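Local coordinates for fructosyl amine: oxygen oxidoreductase (Aspergillus fumigatus, PDB 3DJE), which acts as an FAD-dependent fructosamine oxidase, a deglycating enzyme that oxidises fructosyl amines with oxygen as the electron acceptor, at residues A2-G13 with W208-A217; S20-Y30 with P371-E382. One frame throughout, in Å; residues are numbered along the deposited sequence. Where two conformers were deposited one is given.

How the contacts relate
The two contacts belong to one FAD-binding domain and lie with their centres about 12 Å apart. Along the chain their segments alternate: 2-13, then 20-30, then 208-217, then 371-382. Contact 1 joins two central, parallel strands of the mixed sheet, while contact 2 crosses two helices that cover one face of it, and helix 16-27 directly follows strand 9-12. The layers meet where F214 CD1 packs 3.5 Å from I377 CG2. K5 NZ, 2.9 Å from R28 O, probably adds a hydrogen bond. Contact 1 reaches the FAD directly, whereas in contact 2 the I373 side chain stays about 7 Å from the cofactor.

Contact 1. Residues A2-G13 with W208-A217; sequences AVTKSSSLLIVG and WRAERTFLCA. With FAD (flavin-adenine dinucleotide), chain C.
L10 bonds through its backbone to both R212 and F214, starting the ladder between parallel strands 9-12 and 212-215. L10 N gives to R212 O, and F214 N returns to L10 O at 2.8 Å. The next rung, V12 N to F214 O, is almost straight at 177°, and C216 N then gives to V12 O. On the face bearing L9 and I11, CD2 of L9 reaches R212 CB at 3.8 Å, and I11 CG1 lies 4.0 Å from F214 CD2, while the F214 ring turns its edge to L10 O. R212 is bent at chi2 (-69°), and V3 CG2 sits over the centre of its guanidinium face, 3.7 Å from R212 CZ; NH1 is steadied in turn by E211 O. On the face bearing L10 and V12 the contacts are mostly apolar. L10 CB meets A210 CB, just before strand 212-215, at 3.6 Å; the L10 side chain crosses that of W208, in strand 206-209, at about a right angle; those of V12 and L215 lie side by side.

Before the strands pair regularly, E211 N bonds to S8 O at 2.8 Å. A type I turn from T4 to S7 sets the preceding loop, S7 OG accepting from T4 N. Beyond strand 9-12, the L9 and I11 backbones bond to N32, T34 and L36.

At the C-terminal ends, V12 CG1 touches C2A of the FAD adenine at 3.7 Å, and A217 CA approaches FAD O4B at 3.3 Å. G13, whose positive phi suits glycine, is the first glycine of what looks like a GxGxxG motif; parallel strands ending at the dinucleotide are consistent with a Rossmann-type FAD-binding fold.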
loop_
_atom_site.group_PDB
_atom_site.type_symbol
_atom_site.label_atom_id
_atom_site.label_comp_id
_atom_site.label_asym_id
_atom_site.label_seq_id
_atom_site.Cartn_x
_atom_site.Cartn_y
_atom_site.Cartn_z
ATOM N N ALA A 2 -17.268 -16.486 -21.291
ATOM C CA ALA A 2 -17.213 -17.920 -21.711
ATOM C C ALA A 2 -16.139 -18.710 -20.943
ATOM O O ALA A 2 -15.714 -19.789 -21.368
ATOM C CB ALA A 2 -16.998 -18.024 -23.220
ATOM N N VAL A 3 -15.713 -18.161 -19.807
ATOM C CA VAL A 3 -14.769 -18.835 -18.920
ATOM C C VAL A 3 -15.501 -20.008 -18.249
ATOM O O VAL A 3 -16.701 -19.917 -17.985
ATOM C CB VAL A 3 -14.211 -17.818 -17.869
ATOM C CG1 VAL A 3 -13.269 -18.471 -16.888
ATOM C CG2 VAL A 3 -13.497 -16.661 -18.574
ATOM N N THR A 4 -14.810 -21.126 -18.029
ATOM C CA THR A 4 -15.321 -22.151 -17.121
ATOM C C THR A 4 -14.487 -22.053 -15.853
ATOM O O THR A 4 -13.500 -21.313 -15.812
ATOM C CB THR A 4 -15.238 -23.599 -17.682
ATOM O OG1 THR A 4 -13.884 -24.056 -17.679
ATOM C CG2 THR A 4 -15.800 -23.693 -19.105
ATOM N N LYS A 5 -14.862 -22.813 -14.832
ATOM C CA LYS A 5 -14.092 -22.797 -13.585
ATOM C C LYS A 5 -12.685 -23.375 -13.765
ATOM O O LYS A 5 -11.812 -23.124 -12.946
ATOM C CB LYS A 5 -14.833 -23.531 -12.462
ATOM C CG LYS A 5 -16.165 -22.893 -12.082
ATOM C CD LYS A 5 -15.988 -21.530 -11.414
ATOM C CE LYS A 5 -17.309 -21.040 -10.885
ATOM N NZ LYS A 5 -17.230 -19.634 -10.506
ATOM N N SER A 6 -12.472 -24.158 -14.824
ATOM C CA SER A 6 -11.163 -24.756 -15.069
ATOM C C SER A 6 -10.375 -24.029 -16.176
ATOM O O SER A 6 -9.299 -24.482 -16.567
ATOM C CB SER A 6 -11.305 -26.242 -15.385
ATOM O OG SER A 6 -12.027 -26.412 -16.584
ATOM N N SER A 7 -10.907 -22.913 -16.658
ATOM C CA SER A 7 -10.171 -22.077 -17.619
ATOM C C SER A 7 -8.837 -21.634 -17.041
ATOM O O SER A 7 -8.750 -21.291 -15.868
ATOM C CB SER A 7 -10.956 -20.821 -17.989
ATOM O OG SER A 7 -12.093 -21.119 -18.771
ATOM N N SER A 8 -7.804 -21.611 -17.879
ATOM C CA SER A 8 -6.493 -21.115 -17.452
ATOM C C SER A 8 -6.543 -19.609 -17.176
ATOM O O SER A 8 -6.814 -18.811 -18.081
ATOM C CB SER A 8 -5.421 -21.431 -18.499
ATOM O OG SER A 8 -4.180 -20.844 -18.129
ATOM N N LEU A 9 -6.294 -19.244 -15.919
ATOM C CA LEU A 9 -6.253 -17.839 -15.497
ATOM C C LEU A 9 -4.849 -17.530 -15.012
ATOM O O LEU A 9 -4.243 -18.334 -14.301
ATOM C CB LEU A 9 -7.264 -17.558 -14.378
ATOM C CG LEU A 9 -8.708 -17.984 -14.643
ATOM C CD1 LEU A 9 -9.552 -17.637 -13.415
ATOM C CD2 LEU A 9 -9.241 -17.244 -15.854
ATOM N N LEU A 10 -4.339 -16.369 -15.402
ATOM C CA LEU A 10 -2.968 -15.989 -15.082
ATOM C C LEU A 10 -2.972 -14.681 -14.332
ATOM O O LEU A 10 -3.632 -13.733 -14.764
ATOM C CB LEU A 10 -2.172 -15.821 -16.369
ATOM C CG LEU A 10 -0.672 -15.573 -16.218
ATOM C CD1 LEU A 10 0.019 -16.762 -15.551
ATOM C CD2 LEU A 10 -0.068 -15.324 -17.591
ATOM N N ILE A 11 -2.268 -14.632 -13.198
ATOM C CA ILE A 11 -2.134 -13.379 -12.455
ATOM C C ILE A 11 -0.683 -12.942 -12.496
ATOM O O ILE A 11 0.207 -13.717 -12.110
ATOM C CB ILE A 11 -2.573 -13.519 -10.986
ATOM C CG1 ILE A 11 -4.039 -13.945 -10.918
ATOM C CG2 ILE A 11 -2.330 -12.210 -10.209
ATOM C CD1 ILE A 11 -4.462 -14.376 -9.541
ATOM N N VAL A 12 -0.445 -11.726 -12.988
ATOM C CA VAL A 12 0.908 -11.149 -13.002
ATOM C C VAL A 12 1.102 -10.318 -11.739
ATOM O O VAL A 12 0.516 -9.232 -11.598
ATOM C CB VAL A 12 1.172 -10.297 -14.275
ATOM C CG1 VAL A 12 2.600 -9.634 -14.237
ATOM C CG2 VAL A 12 1.017 -11.140 -15.530
ATOM N N GLY A 13 1.898 -10.861 -10.820
ATOM C CA GLY A 13 2.174 -10.247 -9.527
ATOM C C GLY A 13 1.510 -10.981 -8.373
ATOM O O GLY A 13 0.285 -11.128 -8.343
ATOM N N TRP A 208 3.297 -18.596 -21.091
ATOM C CA TRP A 208 2.182 -18.895 -20.199
ATOM C C TRP A 208 0.903 -18.382 -20.837
ATOM O O TRP A 208 0.569 -17.215 -20.699
ATOM C CB TRP A 208 2.367 -18.226 -18.834
ATOM C CG TRP A 208 3.510 -18.764 -18.051
ATOM C CD1 TRP A 208 4.798 -18.293 -18.053
ATOM C CD2 TRP A 208 3.482 -19.858 -17.138
ATOM N NE1 TRP A 208 5.569 -19.035 -17.191
ATOM C CE2 TRP A 208 4.796 -20.011 -16.628
ATOM C CE3 TRP A 208 2.476 -20.739 -16.707
ATOM C CZ2 TRP A 208 5.130 -21.005 -15.688
ATOM C CZ3 TRP A 208 2.806 -21.738 -15.780
ATOM C CH2 TRP A 208 4.129 -21.858 -15.285
ATOM N N ARG A 209 0.205 -19.256 -21.555
ATOM C CA ARG A 209 -1.032 -18.839 -22.229
ATOM C C ARG A 209 -2.201 -18.971 -21.267
ATOM O O ARG A 209 -2.264 -19.926 -20.499
ATOM C CB ARG A 209 -1.258 -19.669 -23.502
ATOM C CG ARG A 209 -0.179 -19.428 -24.544
ATOM C CD ARG A 209 -0.496 -20.026 -25.902
ATOM N NE ARG A 209 0.475 -19.583 -26.901
ATOM C CZ ARG A 209 0.329 -18.513 -27.681
ATOM N NH1 ARG A 209 -0.763 -17.756 -27.614
ATOM N NH2 ARG A 209 1.287 -18.205 -28.550
ATOM N N ALA A 210 -3.128 -18.012 -21.318
ATOM C CA ALA A 210 -4.270 -18.012 -20.424
ATOM C C ALA A 210 -5.494 -17.434 -21.092
ATOM O O ALA A 210 -5.382 -16.563 -21.943
ATOM C CB ALA A 210 -3.949 -17.221 -19.179
ATOM N N GLU A 211 -6.661 -17.938 -20.687
ATOM C CA GLU A 211 -7.933 -17.397 -21.136
ATOM C C GLU A 211 -8.191 -15.966 -20.646
ATOM O O GLU A 211 -8.812 -15.164 -21.341
ATOM C CB GLU A 211 -9.064 -18.338 -20.706
ATOM C CG GLU A 211 -9.065 -19.682 -21.423
ATOM C CD GLU A 211 -10.406 -20.406 -21.273
ATOM O OE1 GLU A 211 -11.451 -19.719 -21.242
ATOM O OE2 GLU A 211 -10.419 -21.656 -21.168
ATOM N N ARG A 212 -7.745 -15.665 -19.422
ATOM C CA ARG A 212 -7.757 -14.299 -18.885
ATOM C C ARG A 212 -6.452 -14.064 -18.142
ATOM O O ARG A 212 -5.932 -14.983 -17.507
ATOM C CB ARG A 212 -8.907 -14.088 -17.883
ATOM C CG ARG A 212 -10.309 -14.208 -18.490
ATOM C CD ARG A 212 -10.619 -13.062 -19.432
ATOM N NE ARG A 212 -12.010 -13.093 -19.879
ATOM C CZ ARG A 212 -12.473 -13.885 -20.847
ATOM N NH1 ARG A 212 -11.659 -14.709 -21.499
ATOM N NH2 ARG A 212 -13.760 -13.850 -21.168
ATOM N N THR A 213 -5.933 -12.848 -18.261
ATOM C CA THR A 213 -4.719 -12.404 -17.569
ATOM C C THR A 213 -5.078 -11.212 -16.697
ATOM O O THR A 213 -5.688 -10.253 -17.183
ATOM C CB THR A 213 -3.631 -11.993 -18.604
ATOM O OG1 THR A 213 -3.299 -13.115 -19.439
ATOM C CG2 THR A 213 -2.377 -11.455 -17.928
ATOM N N PHE A 214 -4.701 -11.279 -15.416
ATOM C CA PHE A 214 -4.884 -10.190 -14.474
ATOM C C PHE A 214 -3.537 -9.514 -14.273
ATOM O O PHE A 214 -2.565 -10.182 -13.949
ATOM C CB PHE A 214 -5.339 -10.715 -13.114
ATOM C CG PHE A 214 -6.703 -11.368 -13.120
ATOM C CD1 PHE A 214 -7.829 -10.661 -12.700
ATOM C CD2 PHE A 214 -6.851 -12.696 -13.513
ATOM C CE1 PHE A 214 -9.094 -11.271 -12.680
ATOM C CE2 PHE A 214 -8.120 -13.307 -13.501
ATOM C CZ PHE A 214 -9.236 -12.583 -13.080
ATOM N N LEU A 215 -3.500 -8.200 -14.440
ATOM C CA LEU A 215 -2.276 -7.445 -14.221
ATOM C C LEU A 215 -2.338 -6.796 -12.835
ATOM O O LEU A 215 -3.097 -5.854 -12.612
ATOM C CB LEU A 215 -2.079 -6.427 -15.338
ATOM C CG LEU A 215 -0.798 -5.587 -15.277
ATOM C CD1 LEU A 215 0.428 -6.495 -15.219
ATOM C CD2 LEU A 215 -0.739 -4.670 -16.481
ATOM N N CYS A 216 -1.531 -7.337 -11.923
ATOM C CA CYS A 216 -1.513 -6.921 -10.521
ATOM C C CYS A 216 -0.075 -6.686 -10.064
ATOM O O CYS A 216 0.328 -7.097 -8.981
ATOM C CB CYS A 216 -2.166 -8.004 -9.653
ATOM S SG CYS A 216 -3.910 -8.234 -9.992
ATOM N N ALA A 217 0.698 -6.006 -10.902
ATOM C CA ALA A 217 2.120 -5.811 -10.659
ATOM C C ALA A 217 2.480 -4.510 -9.911
ATOM O O ALA A 217 3.652 -4.104 -9.884
ATOM C CB ALA A 217 2.878 -5.916 -11.999
HETATM P PA FAD C . 2.414 -4.845 -4.451
HETATM O O1A FAD C . 1.905 -5.458 -3.220
HETATM O O2A FAD C . 3.638 -3.990 -4.371
HETATM O O5B FAD C . 2.613 -6.057 -5.447
HETATM C C5B FAD C . 3.212 -5.915 -6.737
HETATM C C4B FAD C . 3.787 -7.287 -7.111
HETATM O O4B FAD C . 4.161 -7.133 -8.493
HETATM C C3B FAD C . 5.090 -7.505 -6.307
HETATM O O3B FAD C . 5.008 -8.690 -5.499
HETATM C C2B FAD C . 6.133 -7.644 -7.427
HETATM O O2B FAD C . 7.141 -8.660 -7.129
HETATM C C1B FAD C . 5.248 -7.990 -8.657
HETATM N N9A FAD C . 6.074 -7.798 -9.889
HETATM C C8A FAD C . 6.958 -6.816 -10.165
HETATM N N7A FAD C . 7.524 -7.063 -11.365
HETATM C C5A FAD C . 6.995 -8.201 -11.838
HETATM C C6A FAD C . 7.196 -8.954 -13.000
HETATM N N6A FAD C . 8.102 -8.553 -13.923
HETATM N N1A FAD C . 6.481 -10.083 -13.173
HETATM C C2A FAD C . 5.591 -10.492 -12.261
HETATM N N3A FAD C . 5.378 -9.799 -11.138
HETATM C C4A FAD C . 6.070 -8.657 -10.912
HETATM N N1 FAD C . -1.791 0.895 2.613
HETATM C C2 FAD C . -2.719 0.791 3.647
HETATM O O2 FAD C . -3.865 0.386 3.446
HETATM N N3 FAD C . -2.335 1.163 4.936
HETATM C C4 FAD C . -1.060 1.644 5.213
HETATM O O4 FAD C . -0.755 1.960 6.370
HETATM C C4X FAD C . -0.142 1.761 4.159
HETATM N N5 FAD C . 1.139 2.255 4.397
HETATM C C5X FAD C . 2.092 2.200 3.383
HETATM C C6 FAD C . 3.415 2.498 3.698
HETATM C C7 FAD C . 4.401 2.408 2.723
HETATM C C7M FAD C . 5.838 2.773 3.121
HETATM C C8 FAD C . 4.075 1.994 1.432
HETATM C C8M FAD C . 5.189 1.821 0.372
HETATM C C9 FAD C . 2.744 1.678 1.126
HETATM C C9A FAD C . 1.746 1.768 2.105
HETATM N N10 FAD C . 0.398 1.470 1.825
HETATM C C10 FAD C . -0.519 1.383 2.872
HETATM C "C1'" FAD C . -0.045 1.232 0.444
HETATM C "C2'" FAD C . -0.076 -0.270 0.158
HETATM O "O2'" FAD C . 1.097 -0.900 0.720
HETATM C "C3'" FAD C . -0.130 -0.492 -1.350
HETATM O "O3'" FAD C . -1.140 0.369 -1.918
HETATM C "C4'" FAD C . -0.496 -1.936 -1.710
HETATM O "O4'" FAD C . 0.246 -2.879 -0.938
HETATM C "C5'" FAD C . -0.203 -2.163 -3.198
HETATM O "O5'" FAD C . -0.593 -3.496 -3.568
HETATM P P FAD C . -0.323 -4.028 -5.056
HETATM O O1P FAD C . -0.900 -3.055 -6.031
HETATM O O2P FAD C . -0.754 -5.440 -5.060
HETATM O O3P FAD C . 1.277 -3.999 -5.218
HETATM O O HOH W 1 -12.011 -23.983 -19.979
HETATM O O HOH W 2 -8.206 -22.653 -20.579
#

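Contact 2. Residues S20-Y30 with P371-E382; sequences STALHLARRGY and PSIGNLIVDAME
G374 brings its CA to 3.7 Å from T21 N, and this side-chain-free spot lets helices 20-27 and 373-382 cross at -69° with their axes only 7.4 Å apart. Apolar contact continues from there: L25 CD2 meets V378 CG2 at 3.6 Å.

Hydrogen bonds outside the salt-bridge network hold the start of helix 373-382 and the residues just before it. S20 OG accepts from G374 N at 2.8 Å and also bonds L370 O, while H24 NE2 donates in its ring plane to P371 O at 2.8 Å; N375 N lies over one face of that imidazole.

Charge gathers at R28, just past the helix end. A bend at chi3 (68°) presents its guanidinium to V378 CG1, which covers one face, while NH1 and NH2 both grip D379 OD1, the latter at 2.8 Å. NH2 also pairs with E382 OE1, itself salt-bridged to K384, and NH1 reaches N375 OD1. Y30 OH donates to E382 OE2 at 2.5 Å.

G29 closes helix 16-27 in a Schellman motif; this helix and 373-382 form a helical layer on the sheet of the Rossmann-type FAD-binding domain.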
loop_
_atom_site.group_PDB
_atom_site.type_symbol
_atom_site.label_atom_id
_atom_site.label_comp_id
_atom_site.label_asym_id
_atom_site.label_seq_id
_atom_site.Cartn_x
_atom_site.Cartn_y
_atom_site.Cartn_z
ATOM N N SER A 20 -4.770 -11.310 -3.217
ATOM C CA SER A 20 -6.210 -11.198 -2.919
ATOM C C SER A 20 -7.039 -11.818 -4.055
ATOM O O SER A 20 -8.013 -12.584 -3.828
ATOM C CB SER A 20 -6.626 -9.741 -2.741
ATOM O OG SER A 20 -7.912 -9.700 -2.144
ATOM N N THR A 21 -6.648 -11.489 -5.284
ATOM C CA THR A 21 -7.320 -12.011 -6.461
ATOM C C THR A 21 -7.213 -13.542 -6.528
ATOM O O THR A 21 -8.213 -14.228 -6.782
ATOM C CB THR A 21 -6.800 -11.338 -7.740
ATOM O OG1 THR A 21 -7.000 -9.922 -7.640
ATOM C CG2 THR A 21 -7.592 -11.828 -8.946
ATOM N N ALA A 22 -6.012 -14.073 -6.287
ATOM C CA ALA A 22 -5.798 -15.525 -6.288
ATOM C C ALA A 22 -6.703 -16.221 -5.272
ATOM O O ALA A 22 -7.361 -17.224 -5.580
ATOM C CB ALA A 22 -4.336 -15.838 -6.019
ATOM N N LEU A 23 -6.755 -15.655 -4.067
ATOM C CA LEU A 23 -7.577 -16.190 -2.986
ATOM C C LEU A 23 -9.043 -16.201 -3.367
ATOM O O LEU A 23 -9.732 -17.226 -3.195
ATOM C CB LEU A 23 -7.361 -15.375 -1.708
ATOM C CG LEU A 23 -8.225 -15.820 -0.522
ATOM C CD1 LEU A 23 -7.882 -17.261 -0.107
ATOM C CD2 LEU A 23 -8.057 -14.827 0.643
ATOM N N HIS A 24 -9.529 -15.071 -3.889
ATOM C CA HIS A 24 -10.944 -14.974 -4.233
ATOM C C HIS A 24 -11.330 -15.807 -5.442
ATOM O O HIS A 24 -12.422 -16.378 -5.458
ATOM C CB HIS A 24 -11.392 -13.524 -4.299
ATOM C CG HIS A 24 -11.485 -12.903 -2.947
ATOM N ND1 HIS A 24 -12.495 -13.217 -2.062
ATOM C CD2 HIS A 24 -10.671 -12.033 -2.301
ATOM C CE1 HIS A 24 -12.319 -12.537 -0.940
ATOM N NE2 HIS A 24 -11.216 -11.818 -1.057
ATOM N N LEU A 25 -10.425 -15.959 -6.403
ATOM C CA LEU A 25 -10.700 -16.884 -7.510
ATOM C C LEU A 25 -10.880 -18.292 -6.950
ATOM O O LEU A 25 -11.834 -18.997 -7.326
ATOM C CB LEU A 25 -9.569 -16.882 -8.543
ATOM C CG LEU A 25 -9.543 -15.685 -9.490
ATOM C CD1 LEU A 25 -8.203 -15.635 -10.232
ATOM C CD2 LEU A 25 -10.696 -15.667 -10.504
ATOM N N ALA A 26 -9.961 -18.703 -6.070
ATOM C CA ALA A 26 -9.997 -20.039 -5.473
ATOM C C ALA A 26 -11.285 -20.220 -4.672
ATOM O O ALA A 26 -11.956 -21.255 -4.790
ATOM C CB ALA A 26 -8.784 -20.271 -4.578
ATOM N N ARG A 27 -11.653 -19.210 -3.887
ATOM C CA ARG A 27 -12.908 -19.305 -3.098
ATOM C C ARG A 27 -14.143 -19.408 -3.971
ATOM O O ARG A 27 -15.146 -20.016 -3.569
ATOM C CB ARG A 27 -13.049 -18.130 -2.129
ATOM C CG ARG A 27 -12.054 -18.190 -1.000
ATOM C CD ARG A 27 -12.278 -16.996 -0.081
ATOM N NE ARG A 27 -11.508 -17.113 1.146
ATOM C CZ ARG A 27 -11.534 -16.208 2.126
ATOM N NH1 ARG A 27 -12.298 -15.125 2.008
ATOM N NH2 ARG A 27 -10.805 -16.393 3.221
ATOM N N ARG A 28 -14.072 -18.822 -5.159
ATOM C CA ARG A 28 -15.211 -18.787 -6.059
ATOM C C ARG A 28 -15.241 -19.981 -7.017
ATOM O O ARG A 28 -16.091 -20.049 -7.906
ATOM C CB ARG A 28 -15.306 -17.424 -6.753
ATOM C CG ARG A 28 -15.704 -16.346 -5.735
ATOM C CD ARG A 28 -15.415 -14.924 -6.180
ATOM N NE ARG A 28 -16.245 -14.492 -7.297
ATOM C CZ ARG A 28 -16.539 -13.220 -7.559
ATOM N NH1 ARG A 28 -16.099 -12.250 -6.769
ATOM N NH2 ARG A 28 -17.283 -12.920 -8.603
ATOM N N GLY A 29 -14.331 -20.925 -6.790
ATOM C CA GLY A 29 -14.391 -22.230 -7.449
ATOM C C GLY A 29 -13.436 -22.451 -8.595
ATOM O O GLY A 29 -13.405 -23.550 -9.161
ATOM N N TYR A 30 -12.658 -21.431 -8.957
ATOM C CA TYR A 30 -11.715 -21.591 -10.076
ATOM C C TYR A 30 -10.572 -22.517 -9.700
ATOM O O TYR A 30 -10.031 -22.414 -8.597
ATOM C CB TYR A 30 -11.212 -20.238 -10.558
ATOM C CG TYR A 30 -12.292 -19.397 -11.200
ATOM C CD1 TYR A 30 -12.558 -19.506 -12.573
ATOM C CD2 TYR A 30 -13.062 -18.511 -10.449
ATOM C CE1 TYR A 30 -13.538 -18.734 -13.177
ATOM C CE2 TYR A 30 -14.050 -17.721 -11.052
ATOM C CZ TYR A 30 -14.289 -17.845 -12.421
ATOM O OH TYR A 30 -15.282 -17.089 -13.023
ATOM N N PRO A 371 -8.187 -8.236 2.381
ATOM C CA PRO A 371 -9.228 -9.276 2.549
ATOM C C PRO A 371 -10.314 -9.313 1.467
ATOM O O PRO A 371 -10.979 -10.347 1.333
ATOM C CB PRO A 371 -9.879 -8.890 3.881
ATOM C CG PRO A 371 -8.826 -8.088 4.602
ATOM C CD PRO A 371 -8.177 -7.289 3.514
ATOM N N SER A 372 -10.486 -8.215 0.723
ATOM C CA SER A 372 -11.709 -7.992 -0.054
ATOM C C SER A 372 -11.517 -7.596 -1.520
ATOM O O SER A 372 -12.399 -7.837 -2.347
ATOM C CB SER A 372 -12.531 -6.891 0.618
ATOM O OG SER A 372 -11.739 -5.722 0.812
ATOM N N ILE A 373 -10.394 -6.950 -1.830
ATOM C CA ILE A 373 -10.242 -6.343 -3.151
ATOM C C ILE A 373 -10.275 -7.402 -4.266
ATOM O O ILE A 373 -10.740 -7.125 -5.371
ATOM C CB ILE A 373 -8.969 -5.424 -3.226
ATOM C CG1 ILE A 373 -9.116 -4.354 -4.320
ATOM C CG2 ILE A 373 -7.695 -6.272 -3.414
ATOM C CD1 ILE A 373 -10.183 -3.293 -4.029
ATOM N N GLY A 374 -9.780 -8.607 -3.978
ATOM C CA GLY A 374 -9.851 -9.717 -4.941
ATOM C C GLY A 374 -11.267 -9.974 -5.449
ATOM O O GLY A 374 -11.461 -10.324 -6.619
ATOM N N ASN A 375 -12.264 -9.792 -4.586
ATOM C CA ASN A 375 -13.655 -10.011 -5.000
ATOM C C ASN A 375 -14.061 -9.024 -6.083
ATOM O O ASN A 375 -14.774 -9.376 -7.034
ATOM C CB ASN A 375 -14.604 -9.906 -3.805
ATOM C CG ASN A 375 -14.970 -11.261 -3.231
ATOM O OD1 ASN A 375 -14.925 -12.289 -3.922
ATOM N ND2 ASN A 375 -15.328 -11.274 -1.948
ATOM N N LEU A 376 -13.603 -7.783 -5.929
ATOM C CA LEU A 376 -13.914 -6.729 -6.889
ATOM C C LEU A 376 -13.166 -6.949 -8.217
ATOM O O LEU A 376 -13.706 -6.720 -9.291
ATOM C CB LEU A 376 -13.584 -5.355 -6.301
ATOM C CG LEU A 376 -13.965 -4.145 -7.149
ATOM C CD1 LEU A 376 -15.498 -4.089 -7.421
ATOM C CD2 LEU A 376 -13.463 -2.865 -6.468
ATOM N N ILE A 377 -11.935 -7.435 -8.128
ATOM C CA ILE A 377 -11.140 -7.716 -9.321
ATOM C C ILE A 377 -11.733 -8.917 -10.091
ATOM O O ILE A 377 -11.811 -8.917 -11.335
ATOM C CB ILE A 377 -9.639 -7.942 -8.965
ATOM C CG1 ILE A 377 -9.026 -6.640 -8.388
ATOM C CG2 ILE A 377 -8.863 -8.457 -10.195
ATOM C CD1 ILE A 377 -7.713 -6.834 -7.627
ATOM N N VAL A 378 -12.162 -9.938 -9.349
ATOM C CA VAL A 378 -12.874 -11.077 -9.977
ATOM C C VAL A 378 -14.208 -10.593 -10.583
ATOM O O VAL A 378 -14.565 -10.981 -11.690
ATOM C CB VAL A 378 -13.050 -12.266 -9.024
ATOM C CG1 VAL A 378 -13.844 -13.405 -9.707
ATOM C CG2 VAL A 378 -11.676 -12.808 -8.610
ATOM N N ASP A 379 -14.937 -9.742 -9.858
ATOM C CA ASP A 379 -16.160 -9.166 -10.405
ATOM C C ASP A 379 -15.911 -8.469 -11.747
ATOM O O ASP A 379 -16.709 -8.580 -12.675
ATOM C CB ASP A 379 -16.785 -8.196 -9.412
ATOM C CG ASP A 379 -17.521 -8.898 -8.271
ATOM O OD1 ASP A 379 -17.746 -10.140 -8.315
ATOM O OD2 ASP A 379 -17.894 -8.179 -7.316
ATOM N N ALA A 380 -14.790 -7.759 -11.855
ATOM C CA ALA A 380 -14.455 -7.095 -13.109
ATOM C C ALA A 380 -14.300 -8.116 -14.234
ATOM O O ALA A 380 -14.828 -7.924 -15.328
ATOM C CB ALA A 380 -13.199 -6.247 -12.950
HETATM N N MSE A 381 -13.588 -9.209 -13.966
HETATM C CA MSE A 381 -13.424 -10.256 -14.977
HETATM C C MSE A 381 -14.786 -10.788 -15.403
HETATM O O MSE A 381 -15.053 -10.950 -16.596
HETATM C CB MSE A 381 -12.546 -11.408 -14.477
HETATM C CG MSE A 381 -12.255 -12.431 -15.576
HETATM SE SE MSE A 381 -11.745 -14.229 -14.996
HETATM C CE MSE A 381 -13.170 -14.618 -13.737
ATOM N N GLU A 382 -15.650 -11.026 -14.418
ATOM C CA GLU A 382 -16.949 -11.664 -14.662
ATOM C C GLU A 382 -18.044 -10.704 -15.137
ATOM O O GLU A 382 -19.138 -11.147 -15.503
ATOM C CB GLU A 382 -17.412 -12.409 -13.409
ATOM C CG GLU A 382 -16.513 -13.572 -13.019
ATOM C CD GLU A 382 -17.028 -14.339 -11.806
ATOM O OE1 GLU A 382 -17.941 -13.833 -11.128
ATOM O OE2 GLU A 382 -16.495 -15.434 -11.518
HETATM O O HOH W 3 -17.552 -16.253 -9.247
#